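Local structure of peptide chain release factor RF2 (Thermus thermophilus, 2IHR) at residues V218-L222 with L279-Y284; A116-P122 with D165-V171; G178-E183 with I345-L349. The protein directs translation termination at UGA and UAA stop codons, entering the ribosome and bringing its GGQ peptide-hydrolysis motif to the peptidyl-transferase centre to release the finished chain. All coordinates share one frame; numbering follows the deposited sequence.

Contact 1 (V218-L222 with L279-Y284); sequences VEVVL and LKARLY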
# COMPACT_ATOMS: atom_id res chain seq x y z
N VAL A 218 13.68 -2.32 -13.56
CA VAL A 218 14.47 -2.23 -12.35
C VAL A 218 14.57 -3.59 -11.68
O VAL A 218 15.28 -3.75 -10.68
CB VAL A 218 13.86 -1.20 -11.41
CG1 VAL A 218 14.63 -1.16 -10.11
CG2 VAL A 218 13.86 0.17 -12.09
N GLU A 219 13.86 -4.55 -12.25
CA GLU A 219 13.83 -5.93 -11.74
C GLU A 219 14.85 -6.79 -12.48
O GLU A 219 15.14 -6.55 -13.65
CB GLU A 219 12.44 -6.55 -11.94
CG GLU A 219 11.36 -6.00 -11.03
CD GLU A 219 9.99 -6.62 -11.30
OE1 GLU A 219 9.51 -6.53 -12.45
OE2 GLU A 219 9.38 -7.17 -10.36
N VAL A 220 15.38 -7.79 -11.78
CA VAL A 220 16.35 -8.70 -12.37
C VAL A 220 15.76 -9.41 -13.58
O VAL A 220 14.59 -9.20 -13.94
CB VAL A 220 16.82 -9.79 -11.37
CG1 VAL A 220 18.03 -9.30 -10.60
CG2 VAL A 220 15.70 -10.15 -10.42
N VAL A 221 16.58 -10.25 -14.19
CA VAL A 221 16.18 -11.02 -15.36
C VAL A 221 16.29 -12.49 -14.99
O VAL A 221 17.19 -12.91 -14.26
CB VAL A 221 17.08 -10.72 -16.56
CG1 VAL A 221 16.27 -10.86 -17.83
CG2 VAL A 221 17.67 -9.31 -16.44
N LEU A 222 15.37 -13.28 -15.50
CA LEU A 222 15.37 -14.68 -15.12
C LEU A 222 15.91 -15.72 -16.10
O LEU A 222 15.62 -15.70 -17.32
CB LEU A 222 13.97 -15.09 -14.66
CG LEU A 222 13.40 -14.46 -13.37
CD1 LEU A 222 11.93 -14.86 -13.23
CD2 LEU A 222 14.23 -14.90 -12.15
N LEU A 279 6.57 -12.89 -8.98
CA LEU A 279 7.83 -13.48 -8.53
C LEU A 279 9.00 -12.50 -8.59
O LEU A 279 9.79 -12.38 -7.64
CB LEU A 279 8.18 -14.70 -9.38
CG LEU A 279 9.28 -15.64 -8.82
CD1 LEU A 279 10.44 -15.71 -9.80
CD2 LEU A 279 9.75 -15.17 -7.44
N LYS A 280 9.10 -11.81 -9.71
CA LYS A 280 10.19 -10.88 -9.86
C LYS A 280 10.17 -9.88 -8.70
O LYS A 280 11.18 -9.65 -8.02
CB LYS A 280 10.10 -10.18 -11.23
CG LYS A 280 10.87 -10.88 -12.39
CD LYS A 280 10.39 -10.38 -13.76
CE LYS A 280 11.44 -10.49 -14.83
NZ LYS A 280 11.97 -9.15 -15.23
N ALA A 281 8.99 -9.30 -8.49
CA ALA A 281 8.76 -8.30 -7.44
C ALA A 281 9.03 -8.78 -6.01
O ALA A 281 9.33 -7.98 -5.13
CB ALA A 281 7.37 -7.82 -7.54
N ARG A 282 8.89 -10.08 -5.78
CA ARG A 282 9.15 -10.64 -4.46
C ARG A 282 10.65 -10.77 -4.21
O ARG A 282 11.13 -10.67 -3.09
CB ARG A 282 8.47 -11.99 -4.34
CG ARG A 282 6.95 -11.89 -4.29
CD ARG A 282 6.35 -13.22 -3.94
NE ARG A 282 7.02 -13.68 -2.75
CZ ARG A 282 6.95 -14.91 -2.26
NH1 ARG A 282 6.23 -15.86 -2.86
NH2 ARG A 282 7.63 -15.17 -1.16
N LEU A 283 11.39 -11.02 -5.29
CA LEU A 283 12.83 -11.15 -5.22
C LEU A 283 13.36 -9.74 -5.00
O LEU A 283 14.27 -9.53 -4.20
CB LEU A 283 13.35 -11.71 -6.55
CG LEU A 283 12.97 -13.16 -6.82
CD1 LEU A 283 13.18 -13.53 -8.29
CD2 LEU A 283 13.80 -14.04 -5.89
N TYR A 284 12.78 -8.79 -5.71
CA TYR A 284 13.15 -7.39 -5.59
C TYR A 284 12.99 -6.92 -4.14
O TYR A 284 13.72 -6.06 -3.64
CB TYR A 284 12.23 -6.55 -6.46
CG TYR A 284 12.54 -5.09 -6.40
CD1 TYR A 284 13.65 -4.56 -7.07
CD2 TYR A 284 11.74 -4.22 -5.69
CE1 TYR A 284 13.95 -3.19 -7.02
CE2 TYR A 284 12.03 -2.85 -5.63
CZ TYR A 284 13.13 -2.35 -6.31
OH TYR A 284 13.36 -1.01 -6.32
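V220 and K280 are tied by the one hydrogen bond between the loop 218-222 and the helix segment 279-284: K280 NZ gives it to V220 O at 2.9 Å, approaching nearly along the C=O axis (167°). The lysine chain runs from the helix to the loop and bends at its last torsion (chi4 -109°), which turns the ammonium end onto that carbonyl. Beside it, E219 crosses the base of the lysine obliquely, its carboxylate near K280 CB and the start of A281, although the exact position of that carboxylate is doubtful. Apolar pairs flank this polar centre. On one side L222 meets the helix with both methyls, CD1 touching L279 CD1 at 3.8 Å and CD2 touching L283 CD1 at 4.2 Å. On the other, the Y284 ring, its CG anti to the backbone N (chi1 -180°), reaches V218, whose CG1 lies 3.8 Å from Y284 CE1 in an oblique approach. With an alanine in place of K280, V220 O is likely to lose its donor, and the middle of the loop could shift from the helix. H253, on strand 248-253, touches L222, L279 and L283. The whole belongs to the alpha/beta domain of bacterial release factors that carries the GGQ motif, where a long helix packs against a three-stranded antiparallel sheet.

Contact 2 (A116-P122 with D165-V171); sequences AILTIQP and DYAQILV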
# COMPACT_ATOMS: atom_id res chain seq x y z
N ALA A 116 -0.22 -2.63 -6.14
CA ALA A 116 0.11 -3.43 -4.98
C ALA A 116 -0.18 -4.92 -5.06
O ALA A 116 -1.16 -5.37 -5.69
CB ALA A 116 -0.58 -2.81 -3.79
N ILE A 117 0.72 -5.68 -4.42
CA ILE A 117 0.61 -7.14 -4.31
C ILE A 117 0.40 -7.38 -2.82
O ILE A 117 1.33 -7.21 -2.00
CB ILE A 117 1.90 -7.85 -4.72
CG1 ILE A 117 2.26 -7.47 -6.15
CG2 ILE A 117 1.73 -9.37 -4.53
CD1 ILE A 117 3.69 -7.79 -6.54
N LEU A 118 -0.84 -7.71 -2.47
CA LEU A 118 -1.28 -7.95 -1.10
C LEU A 118 -1.55 -9.45 -0.91
O LEU A 118 -2.22 -10.09 -1.76
CB LEU A 118 -2.53 -7.10 -0.81
CG LEU A 118 -3.26 -7.21 0.55
CD1 LEU A 118 -3.73 -5.82 1.04
CD2 LEU A 118 -4.43 -8.18 0.42
N THR A 119 -1.00 -10.01 0.17
CA THR A 119 -1.14 -11.45 0.45
C THR A 119 -1.66 -11.72 1.86
O THR A 119 -1.19 -11.13 2.82
CB THR A 119 0.23 -12.18 0.33
OG1 THR A 119 0.95 -11.69 -0.81
CG2 THR A 119 0.03 -13.68 0.20
N ILE A 120 -2.59 -12.67 1.97
CA ILE A 120 -3.21 -13.04 3.25
C ILE A 120 -3.11 -14.52 3.55
O ILE A 120 -3.39 -15.36 2.71
CB ILE A 120 -4.72 -12.68 3.23
CG1 ILE A 120 -4.88 -11.15 3.12
CG2 ILE A 120 -5.41 -13.14 4.53
CD1 ILE A 120 -6.05 -10.71 2.31
N GLN A 121 -2.69 -14.85 4.77
CA GLN A 121 -2.62 -16.25 5.16
C GLN A 121 -3.15 -16.34 6.56
O GLN A 121 -2.89 -15.46 7.36
CB GLN A 121 -1.17 -16.73 5.12
CG GLN A 121 -0.67 -16.97 3.70
CD GLN A 121 0.77 -17.41 3.64
OE1 GLN A 121 1.70 -16.60 3.78
NE2 GLN A 121 0.96 -18.70 3.42
N PRO A 122 -3.95 -17.36 6.87
CA PRO A 122 -4.42 -17.41 8.26
C PRO A 122 -3.26 -17.66 9.26
O PRO A 122 -2.17 -18.02 8.87
CB PRO A 122 -5.45 -18.56 8.27
CG PRO A 122 -5.14 -19.39 7.02
CD PRO A 122 -4.62 -18.35 6.01
N ASP A 165 -7.17 -20.60 2.87
CA ASP A 165 -5.91 -21.00 3.48
C ASP A 165 -4.80 -20.13 2.96
O ASP A 165 -3.68 -20.11 3.50
CB ASP A 165 -5.59 -22.44 3.18
CG ASP A 165 -5.84 -23.34 4.37
OD1 ASP A 165 -5.36 -23.04 5.49
OD2 ASP A 165 -6.53 -24.36 4.16
N TYR A 166 -5.12 -19.38 1.91
CA TYR A 166 -4.17 -18.48 1.31
C TYR A 166 -4.88 -17.68 0.21
O TYR A 166 -5.85 -18.15 -0.42
CB TYR A 166 -3.01 -19.30 0.75
CG TYR A 166 -1.99 -18.54 -0.06
CD1 TYR A 166 -2.29 -18.09 -1.36
CD2 TYR A 166 -0.73 -18.21 0.47
CE1 TYR A 166 -1.39 -17.33 -2.10
CE2 TYR A 166 0.20 -17.44 -0.26
CZ TYR A 166 -0.16 -17.00 -1.55
OH TYR A 166 0.69 -16.20 -2.29
N ALA A 167 -4.43 -16.46 -0.01
CA ALA A 167 -5.01 -15.61 -1.04
C ALA A 167 -3.97 -14.58 -1.35
O ALA A 167 -3.24 -14.16 -0.46
CB ALA A 167 -6.30 -14.95 -0.56
N GLN A 168 -3.88 -14.19 -2.62
CA GLN A 168 -2.94 -13.18 -3.08
C GLN A 168 -3.49 -12.39 -4.26
O GLN A 168 -3.75 -12.94 -5.32
CB GLN A 168 -1.61 -13.81 -3.47
CG GLN A 168 -0.69 -12.79 -4.10
CD GLN A 168 0.61 -13.40 -4.48
OE1 GLN A 168 0.70 -14.18 -5.44
NE2 GLN A 168 1.65 -13.08 -3.71
N ILE A 169 -3.64 -11.08 -4.06
CA ILE A 169 -4.20 -10.22 -5.09
C ILE A 169 -3.29 -9.11 -5.58
O ILE A 169 -2.26 -8.77 -4.97
CB ILE A 169 -5.50 -9.61 -4.62
CG1 ILE A 169 -5.24 -8.59 -3.49
CG2 ILE A 169 -6.42 -10.72 -4.14
CD1 ILE A 169 -6.49 -7.70 -3.10
N LEU A 170 -3.69 -8.55 -6.73
CA LEU A 170 -2.97 -7.49 -7.39
C LEU A 170 -3.99 -6.39 -7.52
O LEU A 170 -5.04 -6.57 -8.18
CB LEU A 170 -2.51 -7.97 -8.76
CG LEU A 170 -1.73 -7.01 -9.65
CD1 LEU A 170 -0.52 -6.52 -8.96
CD2 LEU A 170 -1.38 -7.73 -10.92
N VAL A 171 -3.68 -5.27 -6.87
CA VAL A 171 -4.57 -4.12 -6.83
C VAL A 171 -3.94 -3.07 -7.69
O VAL A 171 -2.89 -2.52 -7.35
CB VAL A 171 -4.76 -3.63 -5.34
CG1 VAL A 171 -5.62 -2.33 -5.27
CG2 VAL A 171 -5.43 -4.73 -4.53
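D165 and P122 meet at the end of an antiparallel strand pair inside the large mixed sheet, where strand 115-122 lies between strands 164-172 and 201-213. D165 O sits 3.2 Å from P122 CD. D165 and Y166 together face T157 on the next strand, a classic beta bulge. The Y166 side chain then crosses beside Q121: Q121 NE2 lies in the ring plane at the edge, 3.4 Å from Y166 CD2, with amide and ring 76° apart. T119 CG2 comes up to the hydroxyl end of the same ring, 3.6 Å from Y166 OH. A167 exchanges two backbone hydrogen bonds with I120, and its small side chain shares a face with I120, L118 and I169, the face packed on helix 127-145. Q168 points the other way, toward helix 268-294. Its CG is anti to the backbone N (chi1 173°) and the chain stays extended, which carries NE2 to T119 OG1 for a long hydrogen bond of 3.3 Å lying close to the amide plane; the I117 CG2 methyl rests alongside that amide. I169 pairs with L118 through both backbone bonds, and the two side chains run side by side, I169 CG1 4.0 Å from L118 CD2. L170 returns to the I117 side, where its CD1 touches I117 CG1 at 4.1 Å. At V171 the ladder closes on A116 with two nearly straight bonds, A116 N to V171 O at 2.9 Å (172° at the hydrogen) and V171 N to A116 O.

Contact 3 (G178-E183 with I345-L349); sequences GLLSPE and IWAGL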
# COMPACT_ATOMS: atom_id res chain seq x y z
N GLY A 178 1.28 2.39 -1.91
CA GLY A 178 1.35 3.37 -0.83
C GLY A 178 0.21 3.33 0.19
O GLY A 178 0.46 3.19 1.39
N LEU A 179 -1.02 3.46 -0.29
CA LEU A 179 -2.21 3.42 0.56
C LEU A 179 -2.33 2.13 1.35
O LEU A 179 -2.56 2.16 2.55
CB LEU A 179 -3.48 3.57 -0.27
CG LEU A 179 -3.57 4.93 -0.97
CD1 LEU A 179 -4.81 4.95 -1.85
CD2 LEU A 179 -3.62 6.05 0.07
N LEU A 180 -2.18 1.00 0.67
CA LEU A 180 -2.29 -0.30 1.29
C LEU A 180 -1.08 -0.68 2.14
O LEU A 180 -1.16 -1.57 3.00
CB LEU A 180 -2.47 -1.36 0.20
CG LEU A 180 -3.89 -1.42 -0.32
CD1 LEU A 180 -4.08 -2.43 -1.48
CD2 LEU A 180 -4.76 -1.75 0.90
N SER A 181 0.03 0.01 1.91
CA SER A 181 1.26 -0.31 2.59
C SER A 181 1.23 -0.35 4.14
O SER A 181 1.81 -1.24 4.74
CB SER A 181 2.40 0.58 2.04
OG SER A 181 2.37 1.94 2.45
N PRO A 182 0.50 0.57 4.80
CA PRO A 182 0.48 0.55 6.26
C PRO A 182 -0.44 -0.51 6.84
O PRO A 182 -0.72 -0.54 8.04
CB PRO A 182 -0.01 1.93 6.60
CG PRO A 182 -1.02 2.20 5.50
CD PRO A 182 -0.26 1.72 4.28
N GLU A 183 -0.92 -1.39 5.97
CA GLU A 183 -1.83 -2.43 6.38
C GLU A 183 -1.10 -3.74 6.60
O GLU A 183 -1.64 -4.70 7.17
CB GLU A 183 -2.90 -2.59 5.28
CG GLU A 183 -3.86 -1.42 5.18
CD GLU A 183 -4.76 -1.29 6.42
OE1 GLU A 183 -5.57 -2.23 6.67
OE2 GLU A 183 -4.65 -0.25 7.12
N ILE A 345 -5.90 4.31 7.25
CA ILE A 345 -4.71 4.39 6.43
C ILE A 345 -3.92 5.69 6.67
O ILE A 345 -2.76 5.63 7.11
CB ILE A 345 -5.09 4.29 4.95
CG1 ILE A 345 -5.55 2.84 4.64
CG2 ILE A 345 -3.88 4.69 4.07
CD1 ILE A 345 -6.07 2.70 3.18
N TRP A 346 -4.52 6.85 6.40
CA TRP A 346 -3.82 8.12 6.63
C TRP A 346 -3.11 8.09 7.97
O TRP A 346 -1.97 8.50 8.09
CB TRP A 346 -4.77 9.30 6.65
CG TRP A 346 -5.30 9.61 5.32
CD1 TRP A 346 -6.64 9.72 4.94
CD2 TRP A 346 -4.54 9.70 4.11
NE1 TRP A 346 -6.73 9.84 3.58
CE2 TRP A 346 -5.47 9.84 3.03
CE3 TRP A 346 -3.17 9.68 3.82
CZ2 TRP A 346 -5.07 9.94 1.70
CZ3 TRP A 346 -2.76 9.77 2.48
CH2 TRP A 346 -3.72 9.90 1.43
N ALA A 347 -3.79 7.57 8.96
CA ALA A 347 -3.23 7.53 10.29
C ALA A 347 -2.04 6.63 10.35
O ALA A 347 -1.14 6.87 11.12
CB ALA A 347 -4.28 7.07 11.31
N GLY A 348 -2.05 5.58 9.55
CA GLY A 348 -0.94 4.65 9.56
C GLY A 348 0.24 5.26 8.85
O GLY A 348 1.40 5.13 9.31
N LEU A 349 -0.07 5.92 7.73
CA LEU A 349 0.94 6.60 6.94
C LEU A 349 1.64 7.62 7.81
O LEU A 349 2.88 7.73 7.78
CB LEU A 349 0.30 7.28 5.72
CG LEU A 349 -0.16 6.30 4.63
CD1 LEU A 349 -0.78 7.05 3.46
CD2 LEU A 349 1.00 5.48 4.13
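I345 meets L179, and L349 meets P182, through similar first torsions, CG1 of I345 and CG of L349 each lying anti to its own carbonyl carbon (chi1 -70° and -72°). In I345 this leaves the CG2 methyl anti to the backbone N and sets it against the L179 carbonyl, only 3.2 Å from L179 O, a tight fit. L349, one helical turn on, brings CD2 against both G178 O, 3.6 Å away, and the P182 ring, where P182 CD is 4.0 Å from it. The proline ring thus meets both side chains, its CG also touching the I345 CG2 methyl. P182 CB rests on G348 at 4.0 Å from G348 C. Because G348 lacks a side chain, the helix backbone can lie directly on the proline; a beta carbon there would crowd P182 CB. The C-terminal helix 342-353 packs here on helix 176-180 and on the 3-10 segment 181-183, just before the chain enters strand 185-190. The contact joins parts of the chain far apart in sequence, consistent with the compact unit that domains 2 and 4 form in bacterial release factors. No hydrogen bond crosses between the segments. Within the first one, S181 OG donates back to G178 O; the modelled 2.5 Å is shorter than expected, so the exact length is doubtful. E183 bends at chi2 and lays OE2 across I345 CG1, while its carboxylate is held by a salt bridge to R312 and a hydrogen bond from Y140. L179 CD2 approaches the W346 ring obliquely, 4.1 Å from W346 CH2, and that indole stacks on H103.

Contact 2 and contact 3 are buried, their centres about 12 Å and 6 Å from the centre of the chain, whereas contact 1 is partly buried and lies farther out, its centre about 19 Å from that of the chain. Their chemistry follows: contact 2 is a ladder of backbone bonds with side chains on both faces, contact 3 is almost purely apolar across its two segments, and contact 1 mixes a single lysine-to-carbonyl bond with leucine and tyrosine packing. Contact 2 touches both others, on opposite faces of its strands. Helix 268-294 of contact 1 meets it through A281 CB and I117 CD1, while L180, in the 178-183 segment, packs on A116, L118 and V171. Contacts 1 and 3 do not touch.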